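Side-chain contacts in 3-dehydroshikimate dehydratase (Pseudomonas putida, PDB 5HMQ), which catalyses the metal-dependent dehydration of 3-dehydroshikimate to protocatechuate, a shared step of quinate and shikimate breakdown: residues C[13-16]-C[17-20]; C[269-272]-C[273-277]. All coordinates share one frame; numbering follows the deposited sequence.

Contact 1. Residues C[13-16]-C[17-20]; sequences SGTL and PEKL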
# COMPACT_ATOMS: atom_id res chain seq x y z
N SER C 13 -4.83 8.00 -7.55
CA SER C 13 -4.50 7.03 -8.59
C SER C 13 -5.78 6.49 -9.22
O SER C 13 -6.88 6.63 -8.66
CB SER C 13 -3.66 5.88 -8.03
OG SER C 13 -4.39 5.13 -7.08
N GLY C 14 -5.64 5.87 -10.38
CA GLY C 14 -6.75 5.27 -11.09
C GLY C 14 -7.01 5.95 -12.41
O GLY C 14 -6.33 6.89 -12.82
N THR C 15 -8.03 5.45 -13.10
CA THR C 15 -8.50 6.08 -14.32
C THR C 15 -9.16 7.41 -13.99
O THR C 15 -9.61 7.65 -12.86
CB THR C 15 -9.50 5.19 -15.05
OG1 THR C 15 -10.75 5.21 -14.35
CG2 THR C 15 -9.01 3.76 -15.07
N LEU C 16 -9.23 8.29 -14.99
CA LEU C 16 -9.91 9.57 -14.78
C LEU C 16 -11.36 9.41 -14.34
O LEU C 16 -11.77 10.11 -13.40
CB LEU C 16 -9.80 10.43 -16.05
CG LEU C 16 -10.34 11.86 -15.91
CD1 LEU C 16 -9.75 12.55 -14.69
CD2 LEU C 16 -10.05 12.66 -17.17
N PRO C 17 -12.18 8.53 -14.94
CA PRO C 17 -13.54 8.35 -14.40
C PRO C 17 -13.56 7.85 -12.97
O PRO C 17 -14.41 8.28 -12.18
CB PRO C 17 -14.15 7.32 -15.37
CG PRO C 17 -13.41 7.52 -16.64
CD PRO C 17 -12.00 7.81 -16.22
N GLU C 18 -12.64 6.95 -12.60
CA GLU C 18 -12.58 6.47 -11.23
C GLU C 18 -12.25 7.61 -10.27
O GLU C 18 -12.83 7.70 -9.18
CB GLU C 18 -11.55 5.35 -11.11
CG GLU C 18 -12.04 4.00 -11.62
CD GLU C 18 -10.91 3.03 -11.90
OE1 GLU C 18 -9.74 3.39 -11.67
OE2 GLU C 18 -11.19 1.90 -12.35
N LYS C 19 -11.32 8.48 -10.65
CA LYS C 19 -10.97 9.62 -9.80
C LYS C 19 -12.16 10.56 -9.63
O LYS C 19 -12.49 10.96 -8.51
CB LYS C 19 -9.77 10.37 -10.38
CG LYS C 19 -8.47 9.59 -10.37
CD LYS C 19 -7.31 10.43 -10.91
CE LYS C 19 -6.02 9.64 -10.94
NZ LYS C 19 -4.84 10.48 -11.31
N LEU C 20 -12.83 10.90 -10.74
CA LEU C 20 -13.93 11.85 -10.67
C LEU C 20 -15.08 11.31 -9.83
O LEU C 20 -15.70 12.06 -9.07
CB LEU C 20 -14.42 12.21 -12.07
CG LEU C 20 -13.42 12.90 -13.00
CD1 LEU C 20 -14.02 13.05 -14.39
CD2 LEU C 20 -13.01 14.25 -12.43
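T15 and E18 hold each other by two crossed bonds. OG1 of T15 accepts a hydrogen bond from the backbone N of E18 (3.1 Å). In return OE1 of E18 accepts one from the backbone N of T15 (3.0 Å). This second donor reaches OE1 from above the carboxylate plane, 46° out of it. With chi1 at 74°, OG1 of T15 sits between its own N and carbonyl carbon, facing the first turn of the helix, and CG2 falls beside the E18 carboxylate, 3.5 Å from OE1. This reciprocal pair is a capping box with T15 as the N-cap of helix 16-25, the helix that follows the first strand, 6-8, of the TIM barrel. Behind the cap the ordinary helical bonds begin, K19 N to T15 O and L20 N to L16 O. G14 brings the loop in over E18 and K19: its CA lies 3.6 Å from OE1 of E18, and its backbone angles suit glycine. K19 runs extended back along the loop, CE 3.3 Å from G14 O, and NZ bonds to the carbonyl oxygens of T9 and L12 and forms a salt bridge with D37. On the buried side CD1 of L16 touches CG of L20 at 4.1 Å; V48 of helix 45-55 meets L16, and M51 and L55 meet L20. E18 also packs against R253 of the second subunit.

Contact 2. Residues C[269-272]-C[273-277]; sequences QTRL and RLEQE
R271 and E275, one helical turn apart, run side by side and join in a salt bridge, NH1 of R271 giving a hydrogen bond to OE2 of E275 at 2.8 Å. The oxygen lies at the guanidinium edge, in its plane, yet the donor comes at the carboxylate from above its plane, and the two flat groups are turned 56° against each other. R271 starts extended, its CG anti to the backbone N, then bends at chi3 (57°), which swings the guanidinium round to meet the acid. E275 answers with CG beside its own N (chi1 -51°) and an extended chain; its CG passes 3.0 Å from R271 O. OE2 also lies 3.5 Å from CG of R271, so the acid follows the aliphatic part of the arginine as well as its charged end.

A second i to i+4 pair lies along the same helix: T270 and L274 point the same way, and CG2 of the threonine touches CD2 of the leucine at 3.6 Å. OG1 of T270 bonds back to the carbonyl of L266, leaving the methyl to do the packing. Q276 lays its amide beside the last turn, CD 3.2 Å from L272 O, and CB of L272 is 4.0 Å from its NE2. The guanidinium of R273 turns away to a salt bridge with D221.

All of this belongs to the C-terminal end of helix 252-276, which follows strand 238-240, the eighth of the parallel barrel strands. T270 packs on A223, L226 and L230 of the preceding helix 222-231, and L274 on A227, while R271 rests on L286 and S288 in the loop before strand 295-304.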
# COMPACT_ATOMS: atom_id res chain seq x y z
N GLN C 269 -9.32 24.13 12.39
CA GLN C 269 -8.07 24.62 12.97
C GLN C 269 -7.75 26.02 12.48
O GLN C 269 -7.19 26.83 13.22
CB GLN C 269 -6.91 23.68 12.64
CG GLN C 269 -7.06 22.29 13.23
CD GLN C 269 -7.23 22.33 14.73
OE1 GLN C 269 -8.27 21.93 15.26
NE2 GLN C 269 -6.22 22.83 15.42
N THR C 270 -8.11 26.33 11.23
CA THR C 270 -7.90 27.69 10.77
C THR C 270 -8.85 28.65 11.48
O THR C 270 -8.41 29.69 11.98
CB THR C 270 -8.07 27.77 9.25
OG1 THR C 270 -7.13 26.89 8.62
CG2 THR C 270 -7.83 29.18 8.76
N ARG C 271 -10.11 28.24 11.67
CA ARG C 271 -11.06 29.09 12.38
C ARG C 271 -10.58 29.39 13.79
O ARG C 271 -10.58 30.55 14.22
CB ARG C 271 -12.44 28.43 12.43
CG ARG C 271 -13.44 29.22 13.28
CD ARG C 271 -14.83 28.62 13.28
NE ARG C 271 -14.84 27.23 13.74
CZ ARG C 271 -14.71 26.86 15.01
NH1 ARG C 271 -14.56 27.78 15.96
NH2 ARG C 271 -14.72 25.58 15.33
N LEU C 272 -10.11 28.37 14.50
CA LEU C 272 -9.61 28.59 15.86
C LEU C 272 -8.41 29.52 15.85
O LEU C 272 -8.23 30.32 16.77
CB LEU C 272 -9.25 27.25 16.50
CG LEU C 272 -10.41 26.29 16.77
CD1 LEU C 272 -9.89 24.89 17.07
CD2 LEU C 272 -11.28 26.81 17.90
N ARG C 273 -7.57 29.42 14.82
CA ARG C 273 -6.41 30.31 14.73
C ARG C 273 -6.85 31.76 14.59
O ARG C 273 -6.27 32.65 15.23
CB ARG C 273 -5.51 29.89 13.57
CG ARG C 273 -4.29 30.76 13.38
CD ARG C 273 -3.26 30.46 14.45
NE ARG C 273 -2.88 29.04 14.47
CZ ARG C 273 -1.85 28.54 13.81
NH1 ARG C 273 -1.07 29.33 13.08
NH2 ARG C 273 -1.59 27.24 13.88
N LEU C 274 -7.87 32.03 13.76
CA LEU C 274 -8.34 33.41 13.63
C LEU C 274 -8.97 33.90 14.92
O LEU C 274 -8.83 35.08 15.28
CB LEU C 274 -9.35 33.58 12.49
CG LEU C 274 -9.06 33.44 10.98
CD1 LEU C 274 -7.73 34.09 10.60
CD2 LEU C 274 -9.19 32.03 10.42
N GLU C 275 -9.70 33.03 15.63
CA GLU C 275 -10.32 33.45 16.89
C GLU C 275 -9.26 33.86 17.91
O GLU C 275 -9.47 34.80 18.69
CB GLU C 275 -11.20 32.34 17.46
CG GLU C 275 -12.20 31.80 16.46
CD GLU C 275 -13.39 31.14 17.14
OE1 GLU C 275 -13.48 31.23 18.38
OE2 GLU C 275 -14.18 30.49 16.45
N GLN C 276 -8.12 33.17 17.92
CA GLN C 276 -7.05 33.44 18.87
C GLN C 276 -6.24 34.68 18.51
O GLN C 276 -5.55 35.22 19.38
CB GLN C 276 -6.13 32.23 18.96
CG GLN C 276 -6.78 31.02 19.58
CD GLN C 276 -6.14 29.73 19.12
OE1 GLN C 276 -5.08 29.75 18.49
NE2 GLN C 276 -6.79 28.61 19.41
N GLU C 277 -6.29 35.12 17.26
CA GLU C 277 -5.60 36.31 16.81
C GLU C 277 -6.52 37.52 16.77
O GLU C 277 -6.17 38.55 16.17
CB GLU C 277 -4.95 36.04 15.46
CG GLU C 277 -3.97 34.86 15.51
CD GLU C 277 -3.28 34.57 14.19
OE1 GLU C 277 -3.79 35.00 13.13
OE2 GLU C 277 -2.23 33.89 14.21

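Contact 1 opens the first helix of the TIM barrel after strand 6-8, and contact 2 falls in the last turns of the helix that follows its eighth strand. Their centres are 35 Å apart and their nearest atoms about 24 Å, so they do not touch. Helix 252-276 spans much of that gap: OG1 of T252, at its start, is hydrogen-bonded to the carbonyl O of S13 within contact 1, and its other end carries 269-276. Contact 1 lies nearer the catalytic metal site, the side chains of K19 and the metal ligand E241 being about 11 Å apart. Contact 2 lies away from both metal sites, before the chain goes on to strand 295-304 of the next sheet.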